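Local coordinates for 457aa long hypothetical protein (Pyrococcus horikoshii, PDB 2CSU) that is of unknown function but carries a CoA-binding domain of Rossmann type followed by two domains related to succinyl-CoA ligases, at residues V307-K319 against P434-E446. Numbering follows the deposited sequence.
Sequences VLTADELDKRGLK and PEDVASAAYALVE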
loop_
_atom_site.group_PDB
_atom_site.type_symbol
_atom_site.label_atom_id
_atom_site.label_comp_id
_atom_site.label_asym_id
_atom_site.label_seq_id
_atom_site.Cartn_x
_atom_site.Cartn_y
_atom_site.Cartn_z
ATOM N N VAL A 307 2.909 -8.200 16.852
ATOM C CA VAL A 307 2.450 -9.580 16.687
ATOM C C VAL A 307 2.254 -9.869 15.204
ATOM O O VAL A 307 2.685 -10.902 14.704
ATOM C CB VAL A 307 1.135 -9.838 17.458
ATOM C CG1 VAL A 307 1.275 -9.329 18.879
ATOM C CG2 VAL A 307 -0.033 -9.188 16.759
ATOM N N LEU A 308 1.625 -8.939 14.493
ATOM C CA LEU A 308 1.429 -9.117 13.062
ATOM C C LEU A 308 2.795 -9.262 12.404
ATOM O O LEU A 308 3.005 -10.165 11.595
ATOM C CB LEU A 308 0.688 -7.927 12.461
ATOM C CG LEU A 308 -0.806 -7.832 12.763
ATOM C CD1 LEU A 308 -1.372 -6.557 12.154
ATOM C CD2 LEU A 308 -1.523 -9.060 12.206
ATOM N N THR A 309 3.738 -8.386 12.750
ATOM C CA THR A 309 5.058 -8.500 12.142
ATOM C C THR A 309 5.723 -9.823 12.501
ATOM O O THR A 309 6.415 -10.425 11.675
ATOM C CB THR A 309 6.010 -7.374 12.567
ATOM O OG1 THR A 309 5.457 -6.095 12.216
ATOM C CG2 THR A 309 7.336 -7.557 11.868
ATOM N N ALA A 310 5.541 -10.278 13.733
ATOM C CA ALA A 310 6.146 -11.555 14.123
ATOM C C ALA A 310 5.548 -12.668 13.255
ATOM O O ALA A 310 6.272 -13.472 12.705
ATOM C CB ALA A 310 5.904 -11.836 15.604
ATOM N N ASP A 311 4.228 -12.702 13.120
ATOM C CA ASP A 311 3.577 -13.708 12.284
ATOM C C ASP A 311 4.203 -13.731 10.892
ATOM O O ASP A 311 4.656 -14.773 10.426
ATOM C CB ASP A 311 2.074 -13.415 12.135
ATOM C CG ASP A 311 1.231 -13.997 13.273
ATOM O OD1 ASP A 311 1.750 -14.831 14.056
ATOM O OD2 ASP A 311 0.035 -13.627 13.374
ATOM N N GLU A 312 4.221 -12.569 10.240
ATOM C CA GLU A 312 4.758 -12.421 8.894
ATOM C C GLU A 312 6.175 -12.928 8.730
ATOM O O GLU A 312 6.520 -13.493 7.691
ATOM C CB GLU A 312 4.694 -10.958 8.455
ATOM C CG GLU A 312 3.286 -10.444 8.191
ATOM C CD GLU A 312 2.576 -11.215 7.079
ATOM O OE1 GLU A 312 3.258 -11.783 6.199
ATOM O OE2 GLU A 312 1.331 -11.233 7.085
ATOM N N LEU A 313 7.001 -12.709 9.744
ATOM C CA LEU A 313 8.385 -13.161 9.701
ATOM C C LEU A 313 8.409 -14.674 9.832
ATOM O O LEU A 313 9.197 -15.367 9.170
ATOM C CB LEU A 313 9.177 -12.575 10.868
ATOM C CG LEU A 313 9.386 -11.063 10.968
ATOM C CD1 LEU A 313 9.848 -10.704 12.374
ATOM C CD2 LEU A 313 10.425 -10.631 9.948
ATOM N N ASP A 314 7.542 -15.180 10.702
ATOM C CA ASP A 314 7.529 -16.609 10.989
ATOM C C ASP A 314 7.255 -17.429 9.727
ATOM O O ASP A 314 8.015 -18.305 9.337
ATOM C CB ASP A 314 6.441 -16.877 12.030
ATOM C CG ASP A 314 6.609 -18.284 12.584
ATOM O OD1 ASP A 314 6.283 -19.227 11.861
ATOM O OD2 ASP A 314 7.057 -18.424 13.719
ATOM N N LYS A 315 6.097 -17.141 9.105
ATOM C CA LYS A 315 5.741 -17.850 7.882
ATOM C C LYS A 315 6.782 -17.630 6.782
ATOM O O LYS A 315 6.766 -18.256 5.730
ATOM C CB LYS A 315 4.375 -17.345 7.418
ATOM C CG LYS A 315 4.478 -16.051 6.608
ATOM C CD LYS A 315 3.266 -15.143 6.810
ATOM C CE LYS A 315 2.318 -15.150 5.605
ATOM N NZ LYS A 315 1.259 -14.164 5.806
ATOM N N ARG A 316 7.691 -16.671 7.042
ATOM C CA ARG A 316 8.738 -16.388 6.068
ATOM C C ARG A 316 10.024 -17.158 6.381
ATOM O O ARG A 316 10.987 -17.144 5.625
ATOM C CB ARG A 316 9.015 -14.884 6.092
ATOM C CG ARG A 316 8.127 -14.113 5.115
ATOM C CD ARG A 316 8.666 -14.166 3.682
ATOM N NE ARG A 316 7.983 -13.184 2.836
ATOM C CZ ARG A 316 8.238 -13.225 1.515
ATOM N NH1 ARG A 316 9.070 -14.127 1.027
ATOM N NH2 ARG A 316 7.642 -12.349 0.701
ATOM N N GLY A 317 9.935 -17.830 7.521
ATOM C CA GLY A 317 11.037 -18.662 7.958
ATOM C C GLY A 317 12.029 -17.980 8.879
ATOM O O GLY A 317 12.992 -18.599 9.317
ATOM N N LEU A 318 11.827 -16.702 9.167
ATOM C CA LEU A 318 12.735 -16.016 10.065
ATOM C C LEU A 318 12.385 -16.394 11.497
ATOM O O LEU A 318 11.242 -16.723 11.796
ATOM C CB LEU A 318 12.642 -14.500 9.872
ATOM C CG LEU A 318 13.431 -13.992 8.663
ATOM C CD1 LEU A 318 13.231 -12.509 8.491
ATOM C CD2 LEU A 318 14.903 -14.306 8.861
ATOM N N LYS A 319 13.371 -16.348 12.383
ATOM C CA LYS A 319 13.142 -16.699 13.775
ATOM C C LYS A 319 13.523 -15.568 14.733
ATOM O O LYS A 319 14.414 -14.773 14.443
ATOM C CB LYS A 319 13.939 -17.962 14.117
ATOM C CG LYS A 319 13.575 -19.179 13.279
ATOM C CD LYS A 319 12.136 -19.612 13.507
ATOM C CE LYS A 319 11.849 -20.947 12.805
ATOM N NZ LYS A 319 10.431 -21.404 12.968
ATOM N N PRO A 434 3.280 -4.805 7.915
ATOM C CA PRO A 434 4.006 -5.889 8.576
ATOM C C PRO A 434 4.546 -6.869 7.533
ATOM O O PRO A 434 5.674 -7.339 7.647
ATOM C CB PRO A 434 2.938 -6.515 9.468
ATOM C CG PRO A 434 2.140 -5.328 9.880
ATOM C CD PRO A 434 1.979 -4.577 8.568
ATOM N N GLU A 435 3.749 -7.156 6.502
ATOM C CA GLU A 435 4.194 -8.093 5.468
ATOM C C GLU A 435 5.357 -7.559 4.642
ATOM O O GLU A 435 6.219 -8.320 4.205
ATOM C CB GLU A 435 3.034 -8.480 4.537
ATOM C CG GLU A 435 2.285 -7.314 3.912
ATOM C CD GLU A 435 1.207 -6.774 4.816
ATOM O OE1 GLU A 435 1.427 -6.746 6.056
ATOM O OE2 GLU A 435 0.141 -6.370 4.286
ATOM N N ASP A 436 5.387 -6.249 4.441
ATOM C CA ASP A 436 6.451 -5.623 3.657
ATOM C C ASP A 436 7.806 -5.683 4.358
ATOM O O ASP A 436 8.815 -6.039 3.745
ATOM C CB ASP A 436 6.083 -4.165 3.359
ATOM C CG ASP A 436 5.021 -4.037 2.265
ATOM O OD1 ASP A 436 4.698 -2.894 1.874
ATOM O OD2 ASP A 436 4.514 -5.072 1.794
ATOM N N VAL A 437 7.844 -5.336 5.643
ATOM C CA VAL A 437 9.105 -5.374 6.372
ATOM C C VAL A 437 9.553 -6.845 6.489
ATOM O O VAL A 437 10.740 -7.142 6.424
ATOM C CB VAL A 437 8.967 -4.676 7.782
ATOM C CG1 VAL A 437 7.956 -5.398 8.652
ATOM C CG2 VAL A 437 10.335 -4.584 8.478
ATOM N N ALA A 438 8.598 -7.764 6.625
ATOM C CA ALA A 438 8.929 -9.194 6.716
ATOM C C ALA A 438 9.547 -9.665 5.407
ATOM O O ALA A 438 10.505 -10.433 5.406
ATOM C CB ALA A 438 7.661 -10.039 7.035
ATOM N N SER A 439 9.004 -9.210 4.283
ATOM C CA SER A 439 9.556 -9.609 2.992
ATOM C C SER A 439 10.982 -9.121 2.857
ATOM O O SER A 439 11.846 -9.830 2.336
ATOM C CB SER A 439 8.720 -9.040 1.843
ATOM O OG SER A 439 7.410 -9.566 1.858
ATOM N N ALA A 440 11.226 -7.901 3.332
ATOM C CA ALA A 440 12.555 -7.310 3.256
ATOM C C ALA A 440 13.515 -8.092 4.120
ATOM O O ALA A 440 14.649 -8.360 3.717
ATOM C CB ALA A 440 12.520 -5.838 3.702
ATOM N N ALA A 441 13.055 -8.434 5.319
ATOM C CA ALA A 441 13.842 -9.208 6.274
ATOM C C ALA A 441 14.215 -10.545 5.649
ATOM O O ALA A 441 15.340 -11.032 5.804
ATOM C CB ALA A 441 13.026 -9.448 7.528
ATOM N N TYR A 442 13.248 -11.136 4.950
ATOM C CA TYR A 442 13.442 -12.416 4.277
ATOM C C TYR A 442 14.459 -12.283 3.148
ATOM O O TYR A 442 15.335 -13.129 2.998
ATOM C CB TYR A 442 12.117 -12.919 3.697
ATOM C CG TYR A 442 12.280 -14.094 2.750
ATOM C CD1 TYR A 442 12.540 -15.377 3.235
ATOM C CD2 TYR A 442 12.214 -13.912 1.367
ATOM C CE1 TYR A 442 12.732 -16.458 2.363
ATOM C CE2 TYR A 442 12.408 -14.976 0.488
ATOM C CZ TYR A 442 12.667 -16.247 0.993
ATOM O OH TYR A 442 12.877 -17.295 0.131
ATOM N N ALA A 443 14.349 -11.220 2.357
ATOM C CA ALA A 443 15.273 -11.034 1.246
ATOM C C ALA A 443 16.715 -10.889 1.720
ATOM O O ALA A 443 17.633 -11.378 1.070
ATOM C CB ALA A 443 14.866 -9.827 0.401
ATOM N N LEU A 444 16.911 -10.232 2.860
ATOM C CA LEU A 444 18.256 -10.034 3.400
ATOM C C LEU A 444 18.895 -11.351 3.861
ATOM O O LEU A 444 20.078 -11.593 3.623
ATOM C CB LEU A 444 18.215 -9.022 4.560
ATOM C CG LEU A 444 18.229 -7.519 4.194
ATOM C CD1 LEU A 444 17.683 -6.673 5.343
ATOM C CD2 LEU A 444 19.651 -7.094 3.850
ATOM N N VAL A 445 18.117 -12.207 4.517
ATOM C CA VAL A 445 18.661 -13.483 4.980
ATOM C C VAL A 445 18.971 -14.396 3.792
ATOM O O VAL A 445 20.053 -14.977 3.728
ATOM C CB VAL A 445 17.690 -14.196 5.958
ATOM C CG1 VAL A 445 18.160 -15.613 6.236
ATOM C CG2 VAL A 445 17.628 -13.434 7.256
ATOM N N GLU A 446 18.039 -14.502 2.847
ATOM C CA GLU A 446 18.250 -15.350 1.676
ATOM C C GLU A 446 19.478 -14.940 0.868
ATOM O O GLU A 446 20.224 -15.795 0.388
ATOM C CB GLU A 446 17.018 -15.343 0.772
ATOM C CG GLU A 446 16.099 -16.543 0.954
ATOM C CD GLU A 446 16.734 -17.866 0.523
ATOM O OE1 GLU A 446 16.200 -18.934 0.890
ATOM O OE2 GLU A 446 17.759 -17.844 -0.186
HETATM O O HOH W 1 6.037 -11.476 3.729
#
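Ala438 CB meets Glu312 CB at 3.4 Å between two helical segments, 307-314 and 434-446, whose axes approach to 8.3 Å and cross at -40°. With Ala438 and Ala441 on the facing side, the helices can come this close. On the side toward the sheet, Leu313 CD2 rests 3.7 Å from Ala441 CB, and Leu318 extends the apolar seam beyond the helix end. Packing is tightest there, closer than normal carbon contact: Leu318 CD1 lies 3.2 Å from Ala441 CB, and Leu318 CD2 3.3 Å from Val445 CG2. A Schellman motif at Gly317, whose phi is positive, turns the chain and brings Leu318 back onto the second helix.

The other flank is looser and polar, lined by the partly exposed Arg316, Tyr442 and Glu435. Arg316, bent at chi2, carries its guanidinium onto one face of the Tyr442 ring, planes 30° apart and centres 4.7 Å apart, a cation-pi stack with NH1 over the ring. NH2 gives a weak bond to Ser439 OG, its N-H...O angle 130°. NE donates to a water at the guanidinium edge, 2.7 Å away, which in turn donates to Glu435 O. That carbonyl also accepts Ser439 N and OG from opposite faces of its plane, which fixes the serine hydroxyl. Glu312 folds beside Glu435, and Lys315 NZ reaches both Glu312 carboxylate oxygens in a salt bridge of weak bonds.

Leu161 of the second subunit packs on Leu308. Within the Ligase-CoA domain both helices pack on the mixed sheet, against its parallel neighbours 371-377 and 406-411: Leu313 and Val437 touch Ile373, Ala441 both Met371 and Leu407, while helix 276-283 borders Ser439 through Met282.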